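Long-range contacts in cellulose 1,4-beta-cellobiosidase (Thermobifida fusca, PDB 4JJJ), which probably hydrolyses cellulose to cellobiose as a family 48 glycoside hydrolase, this chain being the catalytic part of a longer secreted enzyme: residues G375-W381 / M398-P404; A293-L297 / T354-Q359; S1-A5 / L529-L533. The protein carries 1 engineered substitution. All blocks are in the same frame, centred on the assembly; numbering follows the deposited sequence.

Contact 1: residues G375-W381 / M398-P404; sequences GGATNSW and MYYDWQP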
loop_
_atom_site.group_PDB
_atom_site.type_symbol
_atom_site.label_atom_id
_atom_site.label_comp_id
_atom_site.label_asym_id
_atom_site.label_seq_id
_atom_site.Cartn_x
_atom_site.Cartn_y
_atom_site.Cartn_z
ATOM N N GLY A 375 5.760 -7.455 -12.835
ATOM C CA GLY A 375 4.637 -6.906 -12.088
ATOM C C GLY A 375 3.884 -7.842 -11.196
ATOM O O GLY A 375 3.755 -7.615 -9.986
ATOM N N GLY A 376 3.260 -8.859 -11.774
ATOM C CA GLY A 376 2.406 -9.744 -11.005
ATOM C C GLY A 376 1.470 -10.606 -11.826
ATOM O O GLY A 376 1.767 -10.893 -13.004
ATOM N N ALA A 377 0.361 -10.952 -11.270
ATOM C CA ALA A 377 -0.584 -11.780 -11.983
ATOM C C ALA A 377 -1.965 -11.588 -11.375
ATOM O O ALA A 377 -2.188 -11.146 -10.258
ATOM C CB ALA A 377 -0.212 -13.263 -11.819
ATOM N N THR A 378 -2.973 -11.923 -12.192
ATOM C CA THR A 378 -4.356 -11.807 -11.776
ATOM C C THR A 378 -5.278 -12.963 -12.155
ATOM O O THR A 378 -5.063 -13.632 -13.234
ATOM C CB THR A 378 -5.022 -10.503 -12.365
ATOM O OG1 THR A 378 -6.338 -10.385 -11.822
ATOM C CG2 THR A 378 -5.067 -10.547 -13.823
ATOM N N ASN A 379 -6.220 -13.241 -11.260
ATOM C CA ASN A 379 -7.285 -14.250 -11.566
ATOM C C ASN A 379 -8.500 -13.624 -12.309
ATOM O O ASN A 379 -9.489 -14.304 -12.571
ATOM C CB ASN A 379 -7.797 -14.928 -10.278
ATOM C CG ASN A 379 -8.559 -16.213 -10.566
ATOM O OD1 ASN A 379 -8.042 -17.061 -11.226
ATOM N ND2 ASN A 379 -9.689 -16.353 -10.022
ATOM N N SER A 380 -8.508 -12.318 -12.466
ATOM C CA SER A 380 -9.628 -11.615 -13.118
ATOM C C SER A 380 -9.073 -10.637 -14.109
ATOM O O SER A 380 -8.748 -9.472 -13.803
ATOM C CB SER A 380 -10.476 -10.896 -12.127
ATOM O OG SER A 380 -11.654 -10.284 -12.689
ATOM N N TRP A 381 -8.909 -11.078 -15.387
ATOM C CA TRP A 381 -8.407 -10.179 -16.367
ATOM C C TRP A 381 -9.296 -8.910 -16.528
ATOM O O TRP A 381 -10.487 -9.006 -16.773
ATOM C CB TRP A 381 -8.248 -10.948 -17.717
ATOM C CG TRP A 381 -7.344 -10.273 -18.654
ATOM C CD1 TRP A 381 -7.704 -9.707 -19.853
ATOM C CD2 TRP A 381 -5.927 -10.050 -18.528
ATOM N NE1 TRP A 381 -6.608 -9.114 -20.431
ATOM C CE2 TRP A 381 -5.511 -9.312 -19.630
ATOM C CE3 TRP A 381 -4.974 -10.397 -17.564
ATOM C CZ2 TRP A 381 -4.164 -8.935 -19.821
ATOM C CZ3 TRP A 381 -3.669 -10.040 -17.730
ATOM C CH2 TRP A 381 -3.260 -9.309 -18.872
ATOM N N MET A 398 -3.352 -18.167 -12.962
ATOM C CA MET A 398 -3.500 -16.719 -13.089
ATOM C C MET A 398 -2.646 -16.177 -14.211
ATOM O O MET A 398 -1.711 -16.857 -14.694
ATOM C CB MET A 398 -3.181 -16.066 -11.709
ATOM C CG MET A 398 -4.115 -16.453 -10.669
ATOM S SD MET A 398 -4.032 -15.293 -9.248
ATOM C CE MET A 398 -2.341 -15.670 -8.758
ATOM N N TYR A 399 -2.990 -14.958 -14.664
ATOM C CA TYR A 399 -2.395 -14.418 -15.823
ATOM C C TYR A 399 -1.398 -13.356 -15.545
ATOM O O TYR A 399 -1.737 -12.404 -14.816
ATOM C CB TYR A 399 -3.493 -13.852 -16.743
ATOM C CG TYR A 399 -4.421 -14.988 -17.222
ATOM C CD1 TYR A 399 -4.009 -15.814 -18.214
ATOM C CD2 TYR A 399 -5.614 -15.211 -16.586
ATOM C CE1 TYR A 399 -4.813 -16.891 -18.606
ATOM C CE2 TYR A 399 -6.415 -16.273 -16.972
ATOM C CZ TYR A 399 -5.987 -17.074 -17.992
ATOM O OH TYR A 399 -6.746 -18.194 -18.396
ATOM N N TYR A 400 -0.230 -13.393 -16.179
ATOM C CA TYR A 400 0.801 -12.358 -16.002
ATOM C C TYR A 400 0.285 -10.980 -16.351
ATOM O O TYR A 400 -0.302 -10.766 -17.401
ATOM C CB TYR A 400 2.046 -12.680 -16.859
ATOM C CG TYR A 400 3.027 -11.541 -16.863
ATOM C CD1 TYR A 400 3.692 -11.200 -15.696
ATOM C CD2 TYR A 400 3.304 -10.811 -17.975
ATOM C CE1 TYR A 400 4.548 -10.134 -15.623
ATOM C CE2 TYR A 400 4.200 -9.798 -17.978
ATOM C CZ TYR A 400 4.840 -9.374 -16.779
ATOM O OH TYR A 400 5.740 -8.312 -16.716
ATOM N N ASP A 401 0.477 -10.011 -15.465
ATOM C CA ASP A 401 0.078 -8.631 -15.651
ATOM C C ASP A 401 1.297 -7.741 -15.344
ATOM O O ASP A 401 1.792 -7.683 -14.245
ATOM C CB ASP A 401 -1.111 -8.179 -14.801
ATOM C CG ASP A 401 -1.765 -6.907 -15.299
ATOM O OD1 ASP A 401 -1.066 -6.099 -15.948
ATOM O OD2 ASP A 401 -3.005 -6.781 -15.041
ATOM N N TRP A 402 1.817 -7.140 -16.415
ATOM C CA TRP A 402 2.990 -6.276 -16.292
ATOM C C TRP A 402 2.721 -4.939 -15.502
ATOM O O TRP A 402 3.626 -4.280 -15.084
ATOM C CB TRP A 402 3.522 -5.852 -17.620
ATOM C CG TRP A 402 2.686 -4.996 -18.518
ATOM C CD1 TRP A 402 1.653 -5.371 -19.293
ATOM C CD2 TRP A 402 2.801 -3.557 -18.635
ATOM N NE1 TRP A 402 1.136 -4.275 -19.940
ATOM C CE2 TRP A 402 1.872 -3.159 -19.594
ATOM C CE3 TRP A 402 3.667 -2.624 -18.101
ATOM C CZ2 TRP A 402 1.659 -1.814 -19.922
ATOM C CZ3 TRP A 402 3.530 -1.317 -18.447
ATOM C CH2 TRP A 402 2.495 -0.913 -19.352
ATOM N N GLN A 403 1.422 -4.688 -15.261
ATOM C CA GLN A 403 0.953 -3.469 -14.607
ATOM C C GLN A 403 -0.271 -3.777 -13.720
ATOM O O GLN A 403 -1.354 -3.304 -13.904
ATOM C CB GLN A 403 0.620 -2.346 -15.617
ATOM C CG GLN A 403 -0.281 -2.829 -16.776
ATOM C CD GLN A 403 -0.733 -1.727 -17.679
ATOM O OE1 GLN A 403 -0.502 -0.500 -17.443
ATOM N NE2 GLN A 403 -1.596 -2.137 -18.660
ATOM N N PRO A 404 -0.089 -4.615 -12.705
ATOM C CA PRO A 404 -1.281 -4.979 -11.896
ATOM C C PRO A 404 -2.069 -3.806 -11.374
ATOM O O PRO A 404 -1.482 -2.892 -10.820
ATOM C CB PRO A 404 -0.641 -5.785 -10.735
ATOM C CG PRO A 404 0.647 -6.295 -11.281
ATOM C CD PRO A 404 1.164 -5.191 -12.121
#
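Strands 376-378 and 398-401 pair antiparallel as the two inner strands of a small four-stranded sheet, with T378 and Y399 as a hydrogen-bonded pair: Y399 N gives a nearly straight bond to T378 O at 2.8 Å, and T378 N returns one to Y399 O at 2.9 Å. The next pair, A377 with Y400, is non-hydrogen-bonded, and there A377 CA comes within 3.1 Å of Y399 O in a CA-H...O contact. Further along, D401 N points at G376 O (2.9 Å, 174° at the hydrogen) from well above the carbonyl plane, and the Y400 ring brings CD1 to 3.3 Å from that same oxygen. Past the strand, W381 CG stands anti to the backbone N (chi1 -161°), which sends the indole across Y399, CE3 3.8 Å from Y399 CB, while its edge meets Y400 O. M398 lies crosswise to N379, SD against N379 CB. The N379 amide itself is bonded to D269 and to the backbone of G276. Strand 321-323 runs along the other side of 376-378, strand 394-395 borders 398-401, and helix 348-365 covers A377 through F362 and W365.

Contact 2: residues A293-L297 / T354-Q359; sequences AHYLL and TSFDRQ. With ZN (zinc ion), chain T.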
loop_
_atom_site.group_PDB
_atom_site.type_symbol
_atom_site.label_atom_id
_atom_site.label_comp_id
_atom_site.label_asym_id
_atom_site.label_seq_id
_atom_site.Cartn_x
_atom_site.Cartn_y
_atom_site.Cartn_z
ATOM N N ALA A 293 -8.488 -19.352 -3.054
ATOM C CA ALA A 293 -7.260 -18.726 -2.584
ATOM C C ALA A 293 -6.138 -18.805 -3.578
ATOM O O ALA A 293 -5.766 -19.891 -3.995
ATOM C CB ALA A 293 -6.863 -19.323 -1.258
ATOM N N HIS A 294 -5.545 -17.641 -3.912
ATOM C CA HIS A 294 -4.289 -17.514 -4.688
ATOM C C HIS A 294 -3.081 -17.441 -3.752
ATOM O O HIS A 294 -1.974 -17.653 -4.196
ATOM C CB HIS A 294 -4.341 -16.368 -5.669
ATOM C CG HIS A 294 -4.736 -15.069 -5.074
ATOM N ND1 HIS A 294 -3.965 -14.437 -4.106
ATOM C CD2 HIS A 294 -5.832 -14.309 -5.257
ATOM C CE1 HIS A 294 -4.576 -13.307 -3.780
ATOM N NE2 HIS A 294 -5.707 -13.202 -4.463
ATOM N N TYR A 295 -3.345 -17.180 -2.449
ATOM C CA TYR A 295 -2.259 -17.242 -1.461
ATOM C C TYR A 295 -1.193 -16.218 -1.670
ATOM O O TYR A 295 -0.088 -16.355 -1.086
ATOM C CB TYR A 295 -1.672 -18.655 -1.389
ATOM C CG TYR A 295 -2.635 -19.669 -0.818
ATOM C CD1 TYR A 295 -3.000 -19.664 0.515
ATOM C CD2 TYR A 295 -3.143 -20.643 -1.667
ATOM C CE1 TYR A 295 -3.849 -20.661 1.007
ATOM C CE2 TYR A 295 -4.005 -21.594 -1.221
ATOM C CZ TYR A 295 -4.294 -21.654 0.109
ATOM O OH TYR A 295 -5.172 -22.622 0.677
ATOM N N LEU A 296 -1.499 -15.125 -2.350
ATOM C CA LEU A 296 -0.609 -13.984 -2.457
ATOM C C LEU A 296 -1.174 -12.788 -1.738
ATOM O O LEU A 296 -2.392 -12.780 -1.406
ATOM C CB LEU A 296 -0.397 -13.637 -3.938
ATOM C CG LEU A 296 0.272 -14.709 -4.750
ATOM C CD1 LEU A 296 0.329 -14.286 -6.214
ATOM C CD2 LEU A 296 1.660 -15.089 -4.284
ATOM N N LEU A 297 -0.349 -11.781 -1.427
ATOM C CA LEU A 297 -0.840 -10.498 -0.861
ATOM C C LEU A 297 -1.354 -9.643 -2.020
ATOM O O LEU A 297 -0.539 -8.996 -2.708
ATOM C CB LEU A 297 0.188 -9.768 -0.037
ATOM C CG LEU A 297 0.467 -10.457 1.290
ATOM C CD1 LEU A 297 1.715 -9.929 1.896
ATOM C CD2 LEU A 297 -0.673 -9.983 2.285
ATOM N N THR A 354 1.345 -21.794 3.401
ATOM C CA THR A 354 1.124 -21.921 1.938
ATOM C C THR A 354 1.512 -20.617 1.237
ATOM O O THR A 354 2.207 -20.658 0.247
ATOM C CB THR A 354 -0.317 -22.281 1.670
ATOM O OG1 THR A 354 -0.628 -23.495 2.348
ATOM C CG2 THR A 354 -0.564 -22.433 0.232
ATOM N N SER A 355 1.095 -19.531 1.808
ATOM C CA SER A 355 1.448 -18.184 1.244
ATOM C C SER A 355 2.962 -17.896 1.223
ATOM O O SER A 355 3.464 -17.325 0.263
ATOM C CB SER A 355 0.714 -17.046 1.985
ATOM O OG SER A 355 0.888 -15.785 1.345
ATOM N N PHE A 356 3.673 -18.252 2.307
ATOM C CA PHE A 356 5.119 -18.082 2.369
ATOM C C PHE A 356 5.767 -18.715 1.130
ATOM O O PHE A 356 6.574 -18.100 0.405
ATOM C CB PHE A 356 5.629 -18.630 3.674
ATOM C CG PHE A 356 7.123 -18.597 3.870
ATOM C CD1 PHE A 356 7.857 -17.469 3.600
ATOM C CD2 PHE A 356 7.820 -19.674 4.395
ATOM C CE1 PHE A 356 9.222 -17.412 3.806
ATOM C CE2 PHE A 356 9.166 -19.644 4.635
ATOM C CZ PHE A 356 9.889 -18.507 4.336
ATOM N N ASP A 357 5.465 -19.987 0.925
ATOM C CA ASP A 357 5.952 -20.729 -0.236
ATOM C C ASP A 357 5.502 -20.097 -1.563
ATOM O O ASP A 357 6.352 -19.841 -2.452
ATOM C CB ASP A 357 5.457 -22.172 -0.160
ATOM C CG ASP A 357 5.688 -22.964 -1.429
ATOM O OD1 ASP A 357 6.863 -23.002 -1.814
ATOM O OD2 ASP A 357 4.657 -23.446 -2.039
ATOM N N ARG A 358 4.201 -19.841 -1.689
ATOM C CA ARG A 358 3.649 -19.330 -2.913
ATOM C C ARG A 358 4.263 -17.931 -3.303
ATOM O O ARG A 358 4.590 -17.664 -4.464
ATOM C CB ARG A 358 2.151 -19.167 -2.848
ATOM C CG ARG A 358 1.479 -18.973 -4.201
ATOM C CD ARG A 358 1.488 -20.200 -5.072
ATOM N NE ARG A 358 0.825 -21.378 -4.551
ATOM C CZ ARG A 358 -0.499 -21.584 -4.712
ATOM N NH1 ARG A 358 -1.294 -20.715 -5.270
ATOM N NH2 ARG A 358 -1.044 -22.697 -4.292
ATOM N N GLN A 359 4.467 -17.096 -2.279
ATOM C CA GLN A 359 5.023 -15.767 -2.550
ATOM C C GLN A 359 6.450 -15.910 -3.067
ATOM O O GLN A 359 6.829 -15.208 -4.017
ATOM C CB GLN A 359 5.016 -14.926 -1.284
ATOM C CG GLN A 359 3.629 -14.455 -0.834
ATOM C CD GLN A 359 3.698 -13.463 0.310
ATOM O OE1 GLN A 359 4.570 -12.599 0.402
ATOM N NE2 GLN A 359 2.825 -13.703 1.271
HETATM ZN ZN ZN T . 7.067 -24.035 -3.517
HETATM O O HOH W 1 -4.056 -20.879 -6.046
HETATM O O HOH W 2 -0.883 -18.236 -6.651
HETATM O O HOH W 3 6.570 -26.015 -3.290
#
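S355 carries its OG anti to the backbone N (chi1 -172°), which aims the hydroxyl at the backbone carbonyl of Y295, and R358 folds at chi2 and chi3 (70° and 60°) to bring its guanidinium back beside the Y295 ring. S355 OG donates to Y295 O at 2.7 Å, arriving from above the carbonyl plane; S355 OG in turn accepts from Q359 NE2, one helical turn on, at 2.8 Å, with the hydroxyl in the glutamine's amide plane. The serine hydroxyl thus relays between the loop carbonyl and the glutamine, whose OE1 is taken by the backbone of N328. Y295 buries more area in this contact than any other residue of the two segments: the methyl T354 CG2 sits over the centre of its ring, 3.5 Å from the centroid in a CH-pi contact, with A293 CB on the opposite face. Loop 293-297, between helix 250-263 and strand 302-306, is in this way laid along helix 348-365 of the (alpha/alpha)6 catalytic domain. R358 turns its guanidinium steeply to the Y295 ring, and Y295 CD2 lies over one guanidinium face. Two waters meet R358 NH1 in the guanidinium plane, at 2.9 Å each, and pass the bond on to A293 O and H294 O. Beyond the ring, L296 CD2 packs against both R358 CG and Q359 CA, 3.8 Å from the latter. In the conformer modelled here, D357 OD1 binds a zinc ion that E361 shares.

Contact 3: residues S1-A5 / L529-L533; sequences SYDQA and LDALL. With NA (sodium ion), chain J.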
loop_
_atom_site.group_PDB
_atom_site.type_symbol
_atom_site.label_atom_id
_atom_site.label_comp_id
_atom_site.label_asym_id
_atom_site.label_seq_id
_atom_site.Cartn_x
_atom_site.Cartn_y
_atom_site.Cartn_z
ATOM N N SER A 1 28.111 7.690 15.633
ATOM C CA SER A 1 27.677 6.359 15.123
ATOM C C SER A 1 26.393 6.505 14.255
ATOM O O SER A 1 25.692 7.571 14.248
ATOM C CB SER A 1 27.389 5.386 16.303
ATOM O OG SER A 1 26.283 5.780 17.072
ATOM N N TYR A 2 26.065 5.395 13.554
ATOM C CA TYR A 2 24.755 5.416 12.912
ATOM C C TYR A 2 23.661 5.300 13.945
ATOM O O TYR A 2 22.556 5.617 13.639
ATOM C CB TYR A 2 24.627 4.353 11.746
ATOM C CG TYR A 2 25.247 4.800 10.465
ATOM C CD1 TYR A 2 24.642 5.765 9.737
ATOM C CD2 TYR A 2 26.462 4.298 9.976
ATOM C CE1 TYR A 2 25.211 6.279 8.601
ATOM C CE2 TYR A 2 27.026 4.791 8.815
ATOM C CZ TYR A 2 26.378 5.799 8.100
ATOM O OH TYR A 2 26.903 6.368 6.947
ATOM N N ASP A 3 23.876 4.750 15.147
ATOM C CA ASP A 3 22.821 4.735 16.147
ATOM C C ASP A 3 22.616 6.223 16.588
ATOM O O ASP A 3 21.483 6.596 16.854
ATOM C CB ASP A 3 23.149 3.810 17.335
ATOM C CG ASP A 3 22.438 2.359 17.267
ATOM O OD1 ASP A 3 22.999 1.502 18.068
ATOM O OD2 ASP A 3 21.429 2.047 16.458
ATOM N N GLN A 4 23.654 7.053 16.587
ATOM C CA GLN A 4 23.510 8.536 16.850
ATOM C C GLN A 4 22.695 9.208 15.747
ATOM O O GLN A 4 21.793 9.959 16.036
ATOM C CB GLN A 4 24.845 9.294 16.974
ATOM C CG GLN A 4 25.113 9.607 18.449
ATOM C CD GLN A 4 24.998 8.364 19.339
ATOM O OE1 GLN A 4 23.946 8.098 19.987
ATOM N NE2 GLN A 4 26.098 7.557 19.365
ATOM N N ALA A 5 22.969 8.725 14.526
ATOM C CA ALA A 5 22.206 9.254 13.320
ATOM C C ALA A 5 20.760 8.831 13.416
ATOM O O ALA A 5 19.864 9.655 13.082
ATOM C CB ALA A 5 22.840 8.834 12.044
ATOM N N LEU A 529 24.253 5.498 2.595
ATOM C CA LEU A 529 24.021 6.060 3.907
ATOM C C LEU A 529 24.808 7.388 4.058
ATOM O O LEU A 529 24.309 8.337 4.601
ATOM C CB LEU A 529 24.517 5.089 4.984
ATOM C CG LEU A 529 23.781 3.760 5.140
ATOM C CD1 LEU A 529 24.433 2.929 6.260
ATOM C CD2 LEU A 529 22.323 3.982 5.329
ATOM N N ASP A 530 26.009 7.449 3.490
ATOM C CA ASP A 530 26.755 8.696 3.527
ATOM C C ASP A 530 25.970 9.766 2.786
ATOM O O ASP A 530 25.960 10.931 3.199
ATOM C CB ASP A 530 28.095 8.545 2.827
ATOM C CG ASP A 530 29.115 7.772 3.604
ATOM O OD1 ASP A 530 28.944 7.644 4.795
ATOM O OD2 ASP A 530 30.119 7.317 2.986
ATOM N N ALA A 531 25.461 9.404 1.604
ATOM C CA ALA A 531 24.679 10.318 0.773
ATOM C C ALA A 531 23.492 10.870 1.508
ATOM O O ALA A 531 23.216 12.060 1.490
ATOM C CB ALA A 531 24.275 9.592 -0.501
ATOM N N LEU A 532 22.757 10.021 2.231
ATOM C CA LEU A 532 21.638 10.454 3.060
ATOM C C LEU A 532 22.118 11.445 4.063
ATOM O O LEU A 532 21.490 12.459 4.286
ATOM C CB LEU A 532 20.875 9.287 3.677
ATOM C CG LEU A 532 20.150 8.358 2.648
ATOM C CD1 LEU A 532 19.659 7.073 3.252
ATOM C CD2 LEU A 532 18.959 9.075 2.043
ATOM N N LEU A 533 23.218 11.173 4.747
ATOM C CA LEU A 533 23.697 12.085 5.802
ATOM C C LEU A 533 24.078 13.450 5.251
ATOM O O LEU A 533 23.912 14.463 5.932
ATOM C CB LEU A 533 24.859 11.398 6.580
ATOM C CG LEU A 533 24.466 10.361 7.616
ATOM C CD1 LEU A 533 25.813 9.785 8.095
ATOM C CD2 LEU A 533 23.617 10.900 8.784
HETATM NA NA NA J . 30.509 6.010 5.559
HETATM O O HOH W 4 28.447 4.770 5.478
HETATM O O HOH W 5 31.362 3.940 6.952
HETATM O O HOH W 6 31.335 5.128 4.074
HETATM O O HOH W 7 31.986 7.301 4.898
#
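The Y2 ring takes L529 CD1 over one face, 4.1 Å from the centroid and displaced toward the rim, while L533 CD1 approaches obliquely to within 3.6 Å of Y2 CE1. H633, from helix 620-637, also meets this ring, the two planes inclined at about 45°. Y2 CG lies anti to the carbonyl carbon (chi1 -80°), carrying the phenol across to helix 519-533, where Y2 OH comes to 3.3 Å from L529 CB. Y2 OH donates to a water at 2.7 Å, and that water is a ligand of a sodium ion. D530 grips the sodium with both carboxylate oxygens, OD1 at 2.4 Å and OD2 at 2.9 Å, and three further waters are modelled around it; the carboxylate plane is turned 23° from the Y2 ring. Were an alanine here instead of Y2, the ring surface against L529 CD1 and L533 CD1 would be lost, and the sodium-bound water would probably be left without its phenol partner. One turn along, A5 CB packs on L533 CD2 at 3.9 Å, and F630 touches both residues. Packing of one helix on another, here the first helix on helix 519-533, is what builds an (alpha/alpha)6 barrel.

Contacts 1 and 2 adjoin, with centres 15 Å apart: M398 CE packs on H294 CB at 3.7 Å and on L296 CD1 at 3.9 Å, so the sheet of contact 1 backs directly onto the loop of contact 2. Helix 348-365 leads on to strand 376-378 in the chain. Contact 2 lies near the active site: the side chain of L297 is about 7 Å from that of N224, the engineered residue at the predicted nucleophile position, and about 11 Å from a bound glucose unit. Contact 3, joining the N-terminal helix to helix 519-533, lies far off, its centre 39 Å from that of contact 1 and 36 Å from that of contact 2.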